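Side-chain contacts in uncharacterized protein C22E12.03c (Schizosaccharomyces pombe, PDB 4QYT), which converts methylglyoxal to D-lactate in one glutathione-independent step and takes part in protection against reactive oxygen species: residues D68-Q73 and T92-Q97; E101-P106 and L125-I130; F170-L175 and D182-V187. One frame throughout, in Å; residues are numbered along the deposited sequence. Where two conformers were deposited one is given.

How the contacts relate
Contacts 1 and 2 follow one another along helix 93-102: residues 92-97 hold its start and 101-106 its end, and the two contact centres lie about 15 Å apart. They also touch, F70 CE1 lying 3.6 Å from F102 CZ and A71 CB 3.8 Å from F102 CE1, so F102 links helix 67-73 to the end of helix 93-102. Contact 3 stands apart, its nearest atoms about 12 Å from contact 1 and about 9 Å from contact 2; it joins helices 167-178 and 181-190 near the C-terminus. All three pack helices and loops around the central sheet, away from the inferred active-site residues E19, C114 and H133.

Contact 1 of 3, residues D68-Q73 and T92-Q97; sequences DDFAKQ and TPFVQQ. With EDO (1,2-ethanediol), chain F.
F70 of helix 67-73 and F94 of helix 93-102 touch through one corner of each ring, F70 CD2 resting 3.7 Å from F94 CZ. The F94 atom also reaches the stem of its partner, with F94 CZ 4.0 Å from F70 CB. The ring planes are turned 80° against each other, with centroids 5.7 Å apart. Both side chains leave their helices with CG anti to the backbone N (chi1 -179° in F94), and this carries the end of F94 toward F70 although the backbones stay 9.4 Å apart at the CA atoms of F70 and F94. The buried side of the pair is closely packed: I64 touches both phenylalanines, F70 meets the ring of F10 on strand 7-12 at a shallow angle, and Y61 adds an edge-to-face partner for F94. The outer side is looser and polar. There a 1,2-ethanediol, probably from the crystallisation liquor, takes a hydrogen bond from D68 N to its O1 (2.9 Å), while its O2 lies 3.8 Å from Q97 CG. On helix 67-73 itself, Q73 NE2 bonds D69 OD2 at 2.8 Å, arriving from above the carboxylate plane with a bent N-H...O angle of 134°, and Q73 OE1 is taken up by R59. No hydrogen bond joins the two segments directly, and this contact therefore rests on apolar aromatic packing, while the Q73 amide is engaged by D69 and R59 rather than across it.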
loop_
_atom_site.group_PDB
_atom_site.type_symbol
_atom_site.label_atom_id
_atom_site.label_comp_id
_atom_site.label_asym_id
_atom_site.label_seq_id
_atom_site.Cartn_x
_atom_site.Cartn_y
_atom_site.Cartn_z
ATOM N N ASP A 68 14.791 18.468 18.250
ATOM C CA ASP A 68 14.970 17.909 19.583
ATOM C C ASP A 68 13.618 17.511 20.175
ATOM O O ASP A 68 13.517 16.462 20.828
ATOM C CB ASP A 68 15.668 18.898 20.511
ATOM C CG ASP A 68 17.180 19.008 20.266
ATOM O OD1 ASP A 68 17.765 18.111 19.640
ATOM O OD2 ASP A 68 17.788 19.943 20.834
ATOM N N ASP A 69 12.563 18.320 19.958
ATOM C CA ASP A 69 11.261 17.941 20.477
ATOM C C ASP A 69 10.727 16.696 19.781
ATOM O O ASP A 69 10.091 15.830 20.385
ATOM C CB ASP A 69 10.277 19.105 20.449
ATOM C CG ASP A 69 9.138 18.867 21.420
ATOM O OD1 ASP A 69 9.420 18.912 22.632
ATOM O OD2 ASP A 69 8.006 18.636 20.984
ATOM N N PHE A 70 10.968 16.625 18.467
ATOM C CA PHE A 70 10.625 15.441 17.704
ATOM C C PHE A 70 11.250 14.202 18.309
ATOM O O PHE A 70 10.595 13.166 18.481
ATOM C CB PHE A 70 11.061 15.616 16.250
ATOM C CG PHE A 70 10.654 14.468 15.373
ATOM C CD1 PHE A 70 11.408 13.319 15.306
ATOM C CD2 PHE A 70 9.569 14.574 14.538
ATOM C CE1 PHE A 70 11.077 12.283 14.447
ATOM C CE2 PHE A 70 9.243 13.578 13.628
ATOM C CZ PHE A 70 10.006 12.437 13.575
ATOM N N ALA A 71 12.530 14.306 18.666
ATOM C CA ALA A 71 13.236 13.181 19.230
ATOM C C ALA A 71 12.744 12.777 20.612
ATOM O O ALA A 71 12.905 11.639 21.038
ATOM C CB ALA A 71 14.731 13.485 19.290
ATOM N N LYS A 72 12.085 13.704 21.300
ATOM C CA LYS A 72 11.418 13.376 22.556
ATOM C C LYS A 72 10.103 12.626 22.353
ATOM O O LYS A 72 9.604 12.009 23.282
ATOM C CB LYS A 72 11.106 14.639 23.348
ATOM C CG LYS A 72 12.331 15.357 23.869
ATOM C CD LYS A 72 11.992 16.684 24.525
ATOM C CE LYS A 72 13.210 17.469 24.976
ATOM N NZ LYS A 72 12.773 18.776 25.546
ATOM N N GLN A 73 9.546 12.680 21.162
ATOM C CA GLN A 73 8.246 12.091 20.847
ATOM C C GLN A 73 8.324 10.799 20.052
ATOM O O GLN A 73 7.412 9.962 20.176
ATOM C CB GLN A 73 7.373 13.089 20.077
ATOM C CG GLN A 73 7.048 14.337 20.869
ATOM C CD GLN A 73 6.085 15.237 20.127
ATOM O OE1 GLN A 73 5.022 14.808 19.690
ATOM N NE2 GLN A 73 6.450 16.507 19.961
ATOM N N THR A 92 13.306 19.589 3.171
ATOM C CA THR A 92 12.774 20.283 4.344
ATOM C C THR A 92 13.782 20.209 5.464
ATOM O O THR A 92 14.075 19.108 5.928
ATOM C CB THR A 92 11.466 19.618 4.768
ATOM O OG1 THR A 92 10.509 19.683 3.721
ATOM C CG2 THR A 92 10.851 20.270 5.967
ATOM N N PRO A 93 14.306 21.334 5.979
ATOM C CA PRO A 93 15.303 21.238 7.047
ATOM C C PRO A 93 14.845 20.439 8.239
ATOM O O PRO A 93 15.657 19.712 8.803
ATOM C CB PRO A 93 15.641 22.712 7.338
ATOM C CG PRO A 93 15.452 23.365 5.994
ATOM C CD PRO A 93 14.235 22.698 5.408
ATOM N N PHE A 94 13.579 20.570 8.653
ATOM C CA PHE A 94 13.121 19.809 9.803
ATOM C C PHE A 94 13.377 18.311 9.630
ATOM O O PHE A 94 13.808 17.626 10.564
ATOM C CB PHE A 94 11.655 20.078 10.017
ATOM C CG PHE A 94 11.051 19.358 11.203
ATOM C CD1 PHE A 94 11.070 19.954 12.444
ATOM C CD2 PHE A 94 10.428 18.117 11.092
ATOM C CE1 PHE A 94 10.493 19.341 13.537
ATOM C CE2 PHE A 94 9.842 17.499 12.191
ATOM C CZ PHE A 94 9.856 18.133 13.407
ATOM N N VAL A 95 13.024 17.788 8.450
ATOM C CA VAL A 95 13.233 16.372 8.161
ATOM C C VAL A 95 14.700 15.993 8.192
ATOM O O VAL A 95 15.104 15.005 8.793
ATOM C CB VAL A 95 12.567 15.982 6.830
ATOM C CG1 VAL A 95 12.863 14.551 6.469
ATOM C CG2 VAL A 95 11.072 16.230 6.873
ATOM N N GLN A 96 15.518 16.835 7.553
ATOM C CA GLN A 96 16.957 16.619 7.556
ATOM C C GLN A 96 17.533 16.621 8.986
ATOM O O GLN A 96 18.419 15.830 9.318
ATOM C CB GLN A 96 17.670 17.697 6.739
ATOM C CG GLN A 96 17.288 17.747 5.275
ATOM C CD GLN A 96 17.639 19.082 4.652
ATOM O OE1 GLN A 96 18.244 19.957 5.304
ATOM N NE2 GLN A 96 17.288 19.246 3.394
ATOM N N GLN A 97 17.076 17.576 9.796
ATOM C CA GLN A 97 17.536 17.702 11.177
ATOM C C GLN A 97 17.180 16.469 11.994
ATOM O O GLN A 97 17.975 15.984 12.800
ATOM C CB GLN A 97 16.898 18.926 11.835
ATOM C CG GLN A 97 17.418 20.276 11.313
ATOM C CD GLN A 97 16.467 21.470 11.531
ATOM O OE1 GLN A 97 15.311 21.334 11.952
ATOM N NE2 GLN A 97 16.949 22.636 11.226
HETATM C C1 EDO F . 17.667 20.650 17.421
HETATM O O1 EDO F . 16.283 20.878 17.736
HETATM C C2 EDO F . 18.169 21.523 16.287
HETATM O O2 EDO F . 17.899 20.901 15.017
#

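Contact 2 of 3, residues E101-P106 and L125-I130; sequences EFYKKP and LPNKQI
Helix 93-102 gives way at Y103 to a type II beta turn, F102 to K105, closed by K105 N to F102 O (3.0 Å); the facing residues 125-128 form a loop before strand 129-130, with the CA atoms of Y103 and L125 7.7 Å apart. Y103 CG stands anti to the backbone N (chi1 -172°), which lays the ring along this loop against three successive residues. Near its base, L125 CD2 sits 3.9 Å from Y103 CB; midway, P126 CD comes 3.7 Å from Y103 CE2; at the far end, Y103 OH reaches 3.4 Å from N127 CB. L158 of strand 158-161 packs against Y103, L125 and N127 alike. The N127 amide is turned to its own segment, ND2 giving Q129 O a bond of 2.9 Å (N-H...O 160°) from above the carbonyl plane. N157 holds the turn through F102 O and K104 N, and E155 the start of strand 129-130 through K128 N and Q129 N. With an alanine at Y103 only CB would remain beside L125 CD2, and P126 CD and N127 CB would probably lose the ring and hydroxyl they pack on, opening a gap between turn and loop. No hydrogen bond crosses between the two segments, so the direct join is van der Waals packing.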
loop_
_atom_site.group_PDB
_atom_site.type_symbol
_atom_site.label_atom_id
_atom_site.label_comp_id
_atom_site.label_asym_id
_atom_site.label_seq_id
_atom_site.Cartn_x
_atom_site.Cartn_y
_atom_site.Cartn_z
ATOM N N GLU A 101 19.918 13.978 13.574
ATOM C CA GLU A 101 19.900 13.699 14.997
ATOM C C GLU A 101 19.799 12.220 15.286
ATOM O O GLU A 101 20.418 11.708 16.231
ATOM C CB GLU A 101 18.734 14.412 15.685
ATOM C CG GLU A 101 18.616 14.120 17.169
ATOM C CD GLU A 101 19.861 14.479 17.964
ATOM O OE1 GLU A 101 20.477 15.547 17.655
ATOM O OE2 GLU A 101 20.082 13.813 19.024
ATOM N N PHE A 102 18.974 11.517 14.510
ATOM C CA PHE A 102 18.734 10.125 14.775
ATOM C C PHE A 102 19.898 9.240 14.377
ATOM O O PHE A 102 20.059 8.154 14.918
ATOM C CB PHE A 102 17.460 9.638 14.069
ATOM C CG PHE A 102 16.162 9.920 14.773
ATOM C CD1 PHE A 102 16.014 10.925 15.693
ATOM C CD2 PHE A 102 15.053 9.142 14.493
ATOM C CE1 PHE A 102 14.817 11.133 16.323
ATOM C CE2 PHE A 102 13.846 9.356 15.103
ATOM C CZ PHE A 102 13.728 10.354 16.024
ATOM N N TYR A 103 20.681 9.644 13.366
ATOM C CA TYR A 103 21.671 8.736 12.771
ATOM C C TYR A 103 22.682 8.320 13.829
ATOM O O TYR A 103 23.282 9.133 14.512
ATOM C CB TYR A 103 22.363 9.389 11.590
ATOM C CG TYR A 103 23.259 8.443 10.818
ATOM C CD1 TYR A 103 22.729 7.408 10.077
ATOM C CD2 TYR A 103 24.636 8.506 10.924
ATOM C CE1 TYR A 103 23.510 6.497 9.395
ATOM C CE2 TYR A 103 25.446 7.608 10.228
ATOM C CZ TYR A 103 24.870 6.603 9.477
ATOM O OH TYR A 103 25.669 5.706 8.802
ATOM N N LYS A 104 22.895 7.011 13.912
ATOM C CA LYS A 104 23.826 6.399 14.854
ATOM C C LYS A 104 23.461 6.621 16.310
ATOM O O LYS A 104 24.246 6.305 17.172
ATOM C CB LYS A 104 25.270 6.813 14.593
ATOM C CG LYS A 104 25.877 6.081 13.433
ATOM C CD LYS A 104 27.328 6.437 13.188
ATOM C CE LYS A 104 28.165 5.792 14.254
ATOM N NZ LYS A 104 29.608 5.868 13.904
ATOM N N LYS A 105 22.242 6.997 16.611
ATOM C CA LYS A 105 21.829 7.050 17.982
ATOM C C LYS A 105 21.345 5.687 18.419
ATOM O O LYS A 105 20.637 4.974 17.687
ATOM C CB LYS A 105 20.776 8.124 18.181
ATOM C CG LYS A 105 21.280 9.535 17.908
ATOM C CD LYS A 105 22.409 9.937 18.843
ATOM C CE LYS A 105 23.351 10.875 18.104
ATOM N NZ LYS A 105 22.721 12.177 17.767
ATOM N N PRO A 106 21.583 5.404 19.700
ATOM C CA PRO A 106 21.006 4.160 20.202
ATOM C C PRO A 106 19.492 4.261 20.311
ATOM O O PRO A 106 18.944 5.232 20.814
ATOM C CB PRO A 106 21.676 4.008 21.615
ATOM C CG PRO A 106 22.957 4.758 21.468
ATOM C CD PRO A 106 22.634 5.923 20.599
ATOM N N LEU A 125 24.316 12.465 5.407
ATOM C CA LEU A 125 24.621 11.221 6.147
ATOM C C LEU A 125 25.864 10.510 5.613
ATOM O O LEU A 125 26.027 10.375 4.412
ATOM C CB LEU A 125 23.468 10.218 6.110
ATOM C CG LEU A 125 22.178 10.669 6.777
ATOM C CD1 LEU A 125 21.208 9.514 6.819
ATOM C CD2 LEU A 125 22.467 11.235 8.153
ATOM N N PRO A 126 26.707 9.988 6.516
ATOM C CA PRO A 126 28.007 9.479 6.098
ATOM C C PRO A 126 28.023 7.956 5.987
ATOM O O PRO A 126 29.101 7.368 5.850
ATOM C CB PRO A 126 28.920 9.917 7.225
ATOM C CG PRO A 126 28.051 9.817 8.438
ATOM C CD PRO A 126 26.686 10.269 7.957
ATOM N N ASN A 127 26.857 7.333 5.876
ATOM C CA ASN A 127 26.826 5.916 5.537
ATOM C C ASN A 127 27.603 5.659 4.226
ATOM O O ASN A 127 27.646 6.494 3.308
ATOM C CB ASN A 127 25.377 5.387 5.468
ATOM C CG ASN A 127 24.488 6.224 4.571
ATOM O OD1 ASN A 127 24.272 7.407 4.836
ATOM N ND2 ASN A 127 24.018 5.632 3.470
ATOM N N LYS A 128 28.142 4.453 4.111
ATOM C CA LYS A 128 28.897 4.111 2.925
ATOM C C LYS A 128 28.041 3.553 1.811
ATOM O O LYS A 128 28.366 3.710 0.643
ATOM C CB LYS A 128 30.014 3.121 3.272
ATOM C CG LYS A 128 30.956 3.611 4.363
ATOM C CD LYS A 128 31.489 5.000 4.045
ATOM C CE LYS A 128 32.080 5.670 5.276
ATOM N NZ LYS A 128 33.140 4.838 5.913
ATOM N N GLN A 129 27.070 2.740 2.195
ATOM C CA GLN A 129 26.236 2.020 1.233
ATOM C C GLN A 129 24.780 2.470 1.336
ATOM O O GLN A 129 24.362 3.001 2.368
ATOM C CB GLN A 129 26.328 0.518 1.498
ATOM C CG GLN A 129 27.764 0.001 1.442
ATOM C CD GLN A 129 27.864 -1.511 1.485
ATOM O OE1 GLN A 129 28.519 -2.120 0.634
ATOM N NE2 GLN A 129 27.356 -2.107 2.562
ATOM N N ILE A 130 24.015 2.251 0.269
ATOM C CA ILE A 130 22.629 2.718 0.210
ATOM C C ILE A 130 21.950 1.950 -0.892
ATOM O O ILE A 130 22.601 1.437 -1.815
ATOM C CB ILE A 130 22.569 4.252 0.000
ATOM C CG1 ILE A 130 21.323 4.858 0.666
ATOM C CG2 ILE A 130 22.759 4.631 -1.474
ATOM C CD1 ILE A 130 21.299 6.365 0.672
#

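Contact 3 of 3, residues F170-L175 and D182-V187; sequences FGLKLL and DKYNAV
Y184 reaches helix 167-178 because its CG stands anti to the backbone N (chi1 179°), a setting that carries the ring across to L172 and L175; L175 extends from its own helix in the same way (chi1 -179°), its CD2 coming to lie near both Y184 and V187. The motif is an antiparallel helical hairpin, helices 167-178 and 181-190 joined by a short connection, with the axes of the two segments 10.8 Å apart and their directions 161° from each other. L175 CD2 meets the ring at Y184 CD1 (4.0 Å) and, one helical turn along, V187 CG1 (3.9 Å). Crossing Y184 at about a right angle, L172 lays its CD2 3.9 Å from Y184 CE1 and its CB 3.7 Å from Y184 OH. I26 and F27 of helix 17-29 pack on L175, and M193 near the C-terminus touches L172. No hydrogen bond crosses between the segments, and the leucines and the valine meet their partners through apolar packing. The shortest approach involves a backbone oxygen: L172 O lies near the plane of the tyrosine ring, at its edge, 3.3 Å from Y184 CE1.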
loop_
_atom_site.group_PDB
_atom_site.type_symbol
_atom_site.label_atom_id
_atom_site.label_comp_id
_atom_site.label_asym_id
_atom_site.label_seq_id
_atom_site.Cartn_x
_atom_site.Cartn_y
_atom_site.Cartn_z
ATOM N N PHE A 170 10.687 -3.450 3.264
ATOM C CA PHE A 170 11.169 -2.275 3.970
ATOM C C PHE A 170 10.490 -2.110 5.323
ATOM O O PHE A 170 11.167 -1.937 6.352
ATOM C CB PHE A 170 10.889 -1.079 3.064
ATOM C CG PHE A 170 11.065 0.274 3.705
ATOM C CD1 PHE A 170 12.325 0.735 4.045
ATOM C CD2 PHE A 170 10.001 1.126 3.904
ATOM C CE1 PHE A 170 12.507 2.007 4.549
ATOM C CE2 PHE A 170 10.161 2.416 4.384
ATOM C CZ PHE A 170 11.429 2.857 4.700
ATOM N N GLY A 171 9.163 -2.154 5.344
ATOM C CA GLY A 171 8.451 -2.050 6.627
ATOM C C GLY A 171 8.848 -3.136 7.593
ATOM O O GLY A 171 9.011 -2.900 8.792
ATOM N N LEU A 172 8.995 -4.348 7.051
ATOM C CA LEU A 172 9.395 -5.468 7.880
ATOM C C LEU A 172 10.805 -5.265 8.448
ATOM O O LEU A 172 11.047 -5.615 9.634
ATOM C CB LEU A 172 9.308 -6.784 7.111
ATOM C CG LEU A 172 7.919 -7.345 6.952
ATOM C CD1 LEU A 172 7.917 -8.434 5.875
ATOM C CD2 LEU A 172 7.357 -7.856 8.267
ATOM N N LYS A 173 11.730 -4.778 7.630
ATOM C CA LYS A 173 13.098 -4.559 8.113
ATOM C C LYS A 173 13.091 -3.581 9.295
ATOM O O LYS A 173 13.766 -3.797 10.307
ATOM C CB LYS A 173 14.006 -4.075 6.979
ATOM C CG LYS A 173 15.490 -4.133 7.316
ATOM C CD LYS A 173 16.039 -5.559 7.385
ATOM C CE LYS A 173 17.547 -5.552 7.514
ATOM N NZ LYS A 173 18.115 -6.921 7.479
ATOM N N LEU A 174 12.305 -2.506 9.180
ATOM C CA LEU A 174 12.157 -1.562 10.286
ATOM C C LEU A 174 11.603 -2.240 11.522
ATOM O O LEU A 174 12.145 -2.127 12.618
ATOM C CB LEU A 174 11.291 -0.388 9.848
ATOM C CG LEU A 174 11.973 0.589 8.882
ATOM C CD1 LEU A 174 10.892 1.341 8.120
ATOM C CD2 LEU A 174 12.884 1.536 9.639
ATOM N N LEU A 175 10.513 -2.974 11.360
ATOM C CA LEU A 175 9.903 -3.659 12.465
ATOM C C LEU A 175 10.860 -4.635 13.162
ATOM O O LEU A 175 10.891 -4.729 14.389
ATOM C CB LEU A 175 8.664 -4.450 11.981
ATOM C CG LEU A 175 7.926 -5.196 13.094
ATOM C CD1 LEU A 175 7.363 -4.261 14.150
ATOM C CD2 LEU A 175 6.854 -6.087 12.508
ATOM N N ASP A 182 9.538 -12.933 18.624
ATOM C CA ASP A 182 8.204 -13.490 18.735
ATOM C C ASP A 182 7.143 -12.612 18.064
ATOM O O ASP A 182 6.315 -13.106 17.284
ATOM C CB ASP A 182 7.868 -13.836 20.196
ATOM C CG ASP A 182 6.596 -14.648 20.327
ATOM O OD1 ASP A 182 6.697 -15.939 20.346
ATOM O OD2 ASP A 182 5.594 -14.033 20.744
ATOM N N LYS A 183 7.189 -11.313 18.328
ATOM C CA LYS A 183 6.227 -10.400 17.729
ATOM C C LYS A 183 6.462 -10.248 16.241
ATOM O O LYS A 183 5.515 -10.210 15.444
ATOM C CB LYS A 183 6.315 -9.033 18.384
ATOM C CG LYS A 183 5.710 -7.936 17.524
ATOM C CD LYS A 183 4.272 -7.688 17.921
ATOM C CE LYS A 183 4.253 -7.127 19.331
ATOM N NZ LYS A 183 2.941 -6.535 19.689
ATOM N N TYR A 184 7.721 -10.097 15.869
ATOM C CA TYR A 184 8.072 -10.022 14.462
ATOM C C TYR A 184 7.499 -11.202 13.698
ATOM O O TYR A 184 6.845 -11.062 12.650
ATOM C CB TYR A 184 9.578 -9.930 14.279
ATOM C CG TYR A 184 9.961 -9.884 12.823
ATOM C CD1 TYR A 184 9.923 -8.690 12.112
ATOM C CD2 TYR A 184 10.281 -11.011 12.119
ATOM C CE1 TYR A 184 10.234 -8.616 10.756
ATOM C CE2 TYR A 184 10.526 -10.965 10.763
ATOM C CZ TYR A 184 10.548 -9.752 10.093
ATOM O OH TYR A 184 10.833 -9.702 8.733
ATOM N N ASN A 185 7.711 -12.389 14.233
ATOM C CA ASN A 185 7.311 -13.588 13.504
ATOM C C ASN A 185 5.794 -13.663 13.339
ATOM O O ASN A 185 5.277 -14.100 12.303
ATOM C CB ASN A 185 7.822 -14.852 14.206
ATOM C CG ASN A 185 9.309 -15.076 14.011
ATOM O OD1 ASN A 185 9.956 -14.487 13.138
ATOM N ND2 ASN A 185 9.864 -15.958 14.836
ATOM N N ALA A 186 5.071 -13.262 14.370
ATOM C CA ALA A 186 3.622 -13.303 14.342
ATOM C C ALA A 186 3.153 -12.303 13.272
ATOM O O ALA A 186 2.227 -12.598 12.486
ATOM C CB ALA A 186 3.048 -12.913 15.676
ATOM N N VAL A 187 3.651 -11.061 13.298
ATOM C CA VAL A 187 3.222 -10.075 12.282
ATOM C C VAL A 187 3.555 -10.611 10.907
ATOM O O VAL A 187 2.714 -10.557 9.986
ATOM C CB VAL A 187 3.847 -8.701 12.536
ATOM C CG1 VAL A 187 3.567 -7.775 11.381
ATOM C CG2 VAL A 187 3.302 -8.122 13.843
#